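Local coordinates for protein cytochrome c (Pseudomonas aeruginosa, PDB 6RTE) that catalyses the dehydrogenation of dihydro-heme d1 to heme d1 as the last step in the biosynthesis of that cofactor, at residues P146-D157 / M488-G498. Residues are numbered along the deposited sequence; the frame is centred on the assembly and turned at random.
Sequences PLNLFVVVESGD and MNKPSGKYNVG
Val153 and Val151 meet Gly493 and Tyr495 through nearly straight backbone bonds, Val153 N to Gly493 O (3.0 Å, 174°) and Val151 N to Tyr495 O (2.9 Å); Ser492 N returns an equally straight one to Val153 O, whereas that from Tyr495 N to Val151 O is bent. This antiparallel pairing illustrates the "Velcro" closure of a β-propeller: the C-terminal strand 491-496 completes the sheet begun by strands 150-154, 159-164 and 169-175, shutting the eight-bladed ring. A β bulge between Val152 and Glu154 shifts the register by one residue. Beyond it, Lys490 O is gripped twice by Ser155, whose OG lies in the carbonyl plane (2.7 Å) and whose N comes from above that plane. A water bridges Asp157 OD2 to Asn489 ND2, and Asp157 also pairs with Arg173. Lys494 turns its NZ to Ser464, Leu462 and His451, tying the closing strand to the preceding blade. Where the strand gives way to helix 497-501, Val497 N bonds Leu149 O almost linearly, and Asn496, the N-cap residue, donates from ND2 to Asn148 OD1 (2.9 Å). Packing completes the join. Met488 SD rests against Val152 CG1 (3.9 Å), and Val497 CG2 touches Leu149 CB. Asn496 extends away from its own backbone N (chi1 -177°), and its amide, inclined 64° to the Phe150 ring, sets ND2 over one face, offset toward the rim, 3.4 Å from Phe150 CZ.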
ATOM      1  N   PRO A 146      -5.988   5.820  22.300  1.00 32.87           N
ATOM      2  CA  PRO A 146      -4.914   5.559  21.320  1.00 30.36           C
ATOM      3  C   PRO A 146      -5.175   4.351  20.436  1.00 29.31           C
ATOM      4  O   PRO A 146      -4.706   4.311  19.279  1.00 28.09           O
ATOM      5  CB  PRO A 146      -3.672   5.332  22.195  1.00 31.22           C
ATOM      6  CG  PRO A 146      -4.013   5.920  23.534  1.00 34.80           C
ATOM      7  CD  PRO A 146      -5.499   5.772  23.690  1.00 35.87           C
ATOM      8  N   LEU A 147      -5.888   3.353  20.938  1.00 31.67           N
ATOM      9  CA  LEU A 147      -6.115   2.122  20.190  1.00 34.13           C
ATOM     10  C   LEU A 147      -7.310   2.205  19.246  1.00 32.94           C
ATOM     11  O   LEU A 147      -7.553   1.253  18.493  1.00 34.28           O
ATOM     12  CB  LEU A 147      -6.308   0.951  21.170  1.00 38.85           C
ATOM     13  CG  LEU A 147      -5.068   0.637  22.013  1.00 42.15           C
ATOM     14  CD1 LEU A 147      -5.357  -0.498  22.991  1.00 46.98           C
ATOM     15  CD2 LEU A 147      -3.866   0.296  21.141  1.00 39.47           C
ATOM     16  N   ASN A 148      -8.061   3.308  19.254  1.00 32.39           N
ATOM     17  CA  ASN A 148      -9.152   3.472  18.304  1.00 32.70           C
ATOM     18  C   ASN A 148      -8.900   4.607  17.317  1.00 32.85           C
ATOM     19  O   ASN A 148      -9.820   5.002  16.595  1.00 32.40           O
ATOM     20  CB  ASN A 148     -10.474   3.697  19.042  1.00 37.38           C
ATOM     21  CG  ASN A 148     -11.668   3.230  18.233  1.00 39.16           C
ATOM     22  OD1 ASN A 148     -11.524   2.484  17.258  1.00 37.58           O
ATOM     23  ND2 ASN A 148     -12.856   3.656  18.638  1.00 42.79           N
ATOM     24  N   LEU A 149      -7.680   5.136  17.273  1.00 33.37           N
ATOM     25  CA  LEU A 149      -7.319   6.134  16.275  1.00 34.03           C
ATOM     26  C   LEU A 149      -7.355   5.553  14.867  1.00 32.77           C
ATOM     27  O   LEU A 149      -6.946   4.409  14.636  1.00 30.08           O
ATOM     28  CB  LEU A 149      -5.910   6.671  16.536  1.00 32.51           C
ATOM     29  CG  LEU A 149      -5.669   7.457  17.824  1.00 32.46           C
ATOM     30  CD1 LEU A 149      -4.186   7.803  17.922  1.00 32.31           C
ATOM     31  CD2 LEU A 149      -6.537   8.701  17.869  1.00 33.07           C
ATOM     32  N   PHE A 150      -7.797   6.369  13.915  1.00 33.30           N
ATOM     33  CA  PHE A 150      -7.634   6.060  12.501  1.00 31.94           C
ATOM     34  C   PHE A 150      -6.527   6.918  11.906  1.00 31.30           C
ATOM     35  O   PHE A 150      -6.474   8.129  12.143  1.00 32.42           O
ATOM     36  CB  PHE A 150      -8.923   6.309  11.721  1.00 33.09           C
ATOM     37  CG  PHE A 150     -10.008   5.324  12.003  1.00 34.15           C
ATOM     38  CD1 PHE A 150     -10.137   4.184  11.224  1.00 34.50           C
ATOM     39  CD2 PHE A 150     -10.919   5.551  13.021  1.00 35.73           C
ATOM     40  CE1 PHE A 150     -11.155   3.285  11.465  1.00 35.45           C
ATOM     41  CE2 PHE A 150     -11.933   4.649  13.275  1.00 37.29           C
ATOM     42  CZ  PHE A 150     -12.047   3.511  12.492  1.00 36.51           C
ATOM     43  N   VAL A 151      -5.661   6.292  11.127  1.00 29.59           N
ATOM     44  CA  VAL A 151      -4.756   7.011  10.241  1.00 28.85           C
ATOM     45  C   VAL A 151      -5.436   7.082   8.877  1.00 29.54           C
ATOM     46  O   VAL A 151      -5.725   6.046   8.262  1.00 29.51           O
ATOM     47  CB  VAL A 151      -3.389   6.314  10.159  1.00 27.05           C
ATOM     48  CG1 VAL A 151      -2.453   7.024   9.180  1.00 25.51           C
ATOM     49  CG2 VAL A 151      -2.749   6.254  11.543  1.00 27.33           C
ATOM     50  N   VAL A 152      -5.715   8.293   8.412  1.00 29.93           N
ATOM     51  CA  VAL A 152      -6.474   8.509   7.178  1.00 30.47           C
ATOM     52  C   VAL A 152      -5.559   9.140   6.144  1.00 30.18           C
ATOM     53  O   VAL A 152      -4.991  10.214   6.378  1.00 31.39           O
ATOM     54  CB  VAL A 152      -7.714   9.385   7.414  1.00 32.86           C
ATOM     55  CG1 VAL A 152      -8.499   9.537   6.106  1.00 35.31           C
ATOM     56  CG2 VAL A 152      -8.574   8.787   8.475  1.00 32.32           C
ATOM     57  N   VAL A 153      -5.423   8.479   5.001  1.00 29.37           N
ATOM     58  CA  VAL A 153      -4.571   8.959   3.914  1.00 31.16           C
ATOM     59  C   VAL A 153      -5.422   9.835   2.999  1.00 34.29           C
ATOM     60  O   VAL A 153      -6.418   9.374   2.424  1.00 34.87           O
ATOM     61  CB  VAL A 153      -3.937   7.786   3.156  1.00 32.39           C
ATOM     62  CG1 VAL A 153      -3.100   8.281   1.988  1.00 34.81           C
ATOM     63  CG2 VAL A 153      -3.042   6.960   4.099  1.00 30.35           C
ATOM     64  N   GLU A 154      -5.068  11.117   2.912  1.00 36.63           N
ATOM     65  CA  GLU A 154      -5.767  12.065   2.035  1.00 39.66           C
ATOM     66  C   GLU A 154      -4.917  12.214   0.773  1.00 37.26           C
ATOM     67  O   GLU A 154      -4.031  13.068   0.693  1.00 36.02           O
ATOM     68  CB  GLU A 154      -5.985  13.400   2.734  1.00 43.53           C
ATOM     69  CG  GLU A 154      -6.908  13.327   3.939  1.00 44.99           C
ATOM     70  CD  GLU A 154      -7.026  14.659   4.657  1.00 45.21           C
ATOM     71  OE1 GLU A 154      -6.335  14.861   5.689  1.00 44.69           O
ATOM     72  OE2 GLU A 154      -7.806  15.507   4.184  1.00 45.30           O
ATOM     73  N   SER A 155      -5.187  11.362  -0.215  1.00 36.21           N
ATOM     74  CA  SER A 155      -4.278  11.247  -1.353  1.00 36.19           C
ATOM     75  C   SER A 155      -4.428  12.389  -2.353  1.00 37.82           C
ATOM     76  O   SER A 155      -3.511  12.620  -3.143  1.00 36.00           O
ATOM     77  CB  SER A 155      -4.493   9.903  -2.050  1.00 38.55           C
ATOM     78  OG  SER A 155      -5.678   9.908  -2.829  1.00 42.89           O
ATOM     79  N   GLY A 156      -5.552  13.103  -2.334  1.00 41.96           N
ATOM     80  CA  GLY A 156      -5.756  14.182  -3.288  1.00 46.38           C
ATOM     81  C   GLY A 156      -4.813  15.353  -3.081  1.00 46.41           C
ATOM     82  O   GLY A 156      -4.364  15.975  -4.048  1.00 48.94           O
ATOM     83  N   ASP A 157      -4.513  15.687  -1.822  1.00 44.60           N
ATOM     84  CA  ASP A 157      -3.593  16.775  -1.504  1.00 44.25           C
ATOM     85  C   ASP A 157      -2.433  16.300  -0.639  1.00 41.64           C
ATOM     86  O   ASP A 157      -1.716  17.120  -0.062  1.00 42.66           O
ATOM     87  CB  ASP A 157      -4.333  17.938  -0.829  1.00 48.44           C
ATOM     88  CG  ASP A 157      -5.296  17.485   0.264  1.00 49.52           C
ATOM     89  OD1 ASP A 157      -5.239  16.309   0.688  1.00 47.62           O
ATOM     90  OD2 ASP A 157      -6.119  18.327   0.700  1.00 51.28           O
ATOM     91  N   MET A 488     -13.366  15.347   2.181  1.00 48.09           N
ATOM     92  CA  MET A 488     -11.933  15.178   1.964  1.00 47.39           C
ATOM     93  C   MET A 488     -11.631  15.095   0.473  1.00 48.91           C
ATOM     94  O   MET A 488     -12.478  14.706  -0.336  1.00 48.91           O
ATOM     95  CB  MET A 488     -11.401  13.923   2.662  1.00 47.07           C
ATOM     96  CG  MET A 488     -11.335  14.036   4.169  1.00 47.07           C
ATOM     97  SD  MET A 488     -10.536  12.612   4.918  1.00 45.75           S
ATOM     98  CE  MET A 488     -10.854  12.926   6.650  1.00 47.18           C
ATOM     99  N   ASN A 489     -10.387  15.439   0.123  1.00 49.23           N
ATOM    100  CA  ASN A 489      -9.924  15.414  -1.264  1.00 51.83           C
ATOM    101  C   ASN A 489      -9.312  14.046  -1.538  1.00 50.53           C
ATOM    102  O   ASN A 489      -8.141  13.798  -1.230  1.00 48.98           O
ATOM    103  CB  ASN A 489      -8.918  16.531  -1.528  1.00 54.76           C
ATOM    104  CG  ASN A 489      -8.544  16.647  -3.002  1.00 59.50           C
ATOM    105  OD1 ASN A 489      -8.879  15.781  -3.810  1.00 61.50           O
ATOM    106  ND2 ASN A 489      -7.841  17.719  -3.357  1.00 60.88           N
ATOM    107  N   LYS A 490     -10.110  13.151  -2.113  1.00 51.23           N
ATOM    108  CA  LYS A 490      -9.643  11.834  -2.529  1.00 52.45           C
ATOM    109  C   LYS A 490      -9.053  11.052  -1.363  1.00 48.43           C
ATOM    110  O   LYS A 490      -7.892  10.623  -1.423  1.00 47.96           O
ATOM    111  CB  LYS A 490      -8.600  11.975  -3.640  1.00 55.92           C
ATOM    112  CG  LYS A 490      -9.100  12.761  -4.820  1.00 63.38           C
ATOM    113  CD  LYS A 490      -9.325  11.859  -6.012  1.00 69.25           C
ATOM    114  CE  LYS A 490      -8.019  11.566  -6.710  1.00 72.04           C
ATOM    115  NZ  LYS A 490      -8.090  10.307  -7.495  1.00 74.07           N
ATOM    116  N   PRO A 491      -9.813  10.835  -0.298  1.00 46.10           N
ATOM    117  CA  PRO A 491      -9.354   9.912   0.745  1.00 42.39           C
ATOM    118  C   PRO A 491      -9.212   8.514   0.165  1.00 42.83           C
ATOM    119  O   PRO A 491     -10.017   8.082  -0.659  1.00 41.48           O
ATOM    120  CB  PRO A 491     -10.463   9.980   1.800  1.00 41.07           C
ATOM    121  CG  PRO A 491     -11.699  10.305   0.993  1.00 42.03           C
ATOM    122  CD  PRO A 491     -11.228  11.221  -0.123  1.00 44.12           C
ATOM    123  N   SER A 492      -8.162   7.806   0.584  1.00 41.23           N
ATOM    124  CA  SER A 492      -7.931   6.458   0.091  1.00 41.70           C
ATOM    125  C   SER A 492      -8.114   5.504   1.270  1.00 39.91           C
ATOM    126  O   SER A 492      -9.261   5.247   1.675  1.00 41.75           O
ATOM    127  CB  SER A 492      -6.562   6.367  -0.596  1.00 42.16           C
ATOM    128  OG  SER A 492      -5.553   6.949   0.207  1.00 42.40           O
ATOM    129  N   GLY A 493      -7.055   4.968   1.843  1.00 36.69           N
ATOM    130  CA  GLY A 493      -7.198   4.057   2.965  1.00 36.29           C
ATOM    131  C   GLY A 493      -7.307   4.787   4.290  1.00 36.26           C
ATOM    132  O   GLY A 493      -6.828   5.914   4.443  1.00 36.33           O
ATOM    133  N   LYS A 494      -7.990   4.142   5.244  1.00 35.90           N
ATOM    134  CA  LYS A 494      -7.940   4.527   6.646  1.00 36.34           C
ATOM    135  C   LYS A 494      -7.677   3.267   7.461  1.00 35.66           C
ATOM    136  O   LYS A 494      -8.096   2.165   7.089  1.00 37.03           O
ATOM    137  CB  LYS A 494      -9.224   5.239   7.126  1.00 38.68           C
ATOM    138  CG  LYS A 494     -10.434   4.354   7.427  1.00 41.90           C
ATOM    139  CD  LYS A 494     -10.984   3.638   6.191  1.00 42.67           C
ATOM    140  CE  LYS A 494     -11.300   4.586   5.059  1.00 40.30           C
ATOM    141  NZ  LYS A 494     -12.050   3.880   3.991  1.00 39.09           N
ATOM    142  N   TYR A 495      -6.953   3.435   8.562  1.00 33.98           N
ATOM    143  CA  TYR A 495      -6.328   2.314   9.251  1.00 32.51           C
ATOM    144  C   TYR A 495      -6.510   2.496  10.743  1.00 33.15           C
ATOM    145  O   TYR A 495      -6.000   3.459  11.322  1.00 34.28           O
ATOM    146  CB  TYR A 495      -4.850   2.219   8.862  1.00 30.98           C
ATOM    147  CG  TYR A 495      -4.689   2.143   7.359  1.00 31.47           C
ATOM    148  CD1 TYR A 495      -4.683   3.295   6.581  1.00 31.90           C
ATOM    149  CD2 TYR A 495      -4.595   0.920   6.712  1.00 32.27           C
ATOM    150  CE1 TYR A 495      -4.572   3.236   5.213  1.00 33.63           C
ATOM    151  CE2 TYR A 495      -4.480   0.850   5.334  1.00 34.81           C
ATOM    152  CZ  TYR A 495      -4.468   2.012   4.588  1.00 35.44           C
ATOM    153  OH  TYR A 495      -4.348   1.959   3.212  1.00 40.13           O
ATOM    154  N   ASN A 496      -7.262   1.575  11.348  1.00 33.22           N
ATOM    155  CA  ASN A 496      -7.591   1.620  12.768  1.00 32.35           C
ATOM    156  C   ASN A 496      -6.479   0.940  13.550  1.00 32.21           C
ATOM    157  O   ASN A 496      -6.199  -0.244  13.332  1.00 31.26           O
ATOM    158  CB  ASN A 496      -8.936   0.937  13.015  1.00 32.98           C
ATOM    159  CG  ASN A 496      -9.376   1.022  14.470  1.00 33.78           C
ATOM    160  OD1 ASN A 496      -9.124   0.109  15.266  1.00 34.20           O
ATOM    161  ND2 ASN A 496     -10.033   2.122  14.825  1.00 34.04           N
ATOM    162  N   VAL A 497      -5.839   1.689  14.457  1.00 31.32           N
ATOM    163  CA  VAL A 497      -4.745   1.148  15.264  1.00 30.98           C
ATOM    164  C   VAL A 497      -5.137  -0.199  15.865  1.00 32.40           C
ATOM    165  O   VAL A 497      -4.437  -1.208  15.699  1.00 32.74           O
ATOM    166  CB  VAL A 497      -4.347   2.141  16.373  1.00 31.02           C
ATOM    167  CG1 VAL A 497      -3.373   1.488  17.351  1.00 31.81           C
ATOM    168  CG2 VAL A 497      -3.752   3.404  15.786  1.00 29.83           C
ATOM    169  N   GLY A 498      -6.252  -0.220  16.595  1.00 32.69           N
ATOM    170  CA  GLY A 498      -6.644  -1.424  17.313  1.00 33.03           C
ATOM    171  C   GLY A 498      -6.765  -2.633  16.409  1.00 34.17           C
ATOM    172  O   GLY A 498      -6.284  -3.716  16.733  1.00 35.24           O
TER
HETATM  173  O   HOH W   1      -8.362  16.163   1.915  1.00 49.11           O
HETATM  174  O   HOH W   2      -7.305  19.666  -1.134  1.00 61.13           O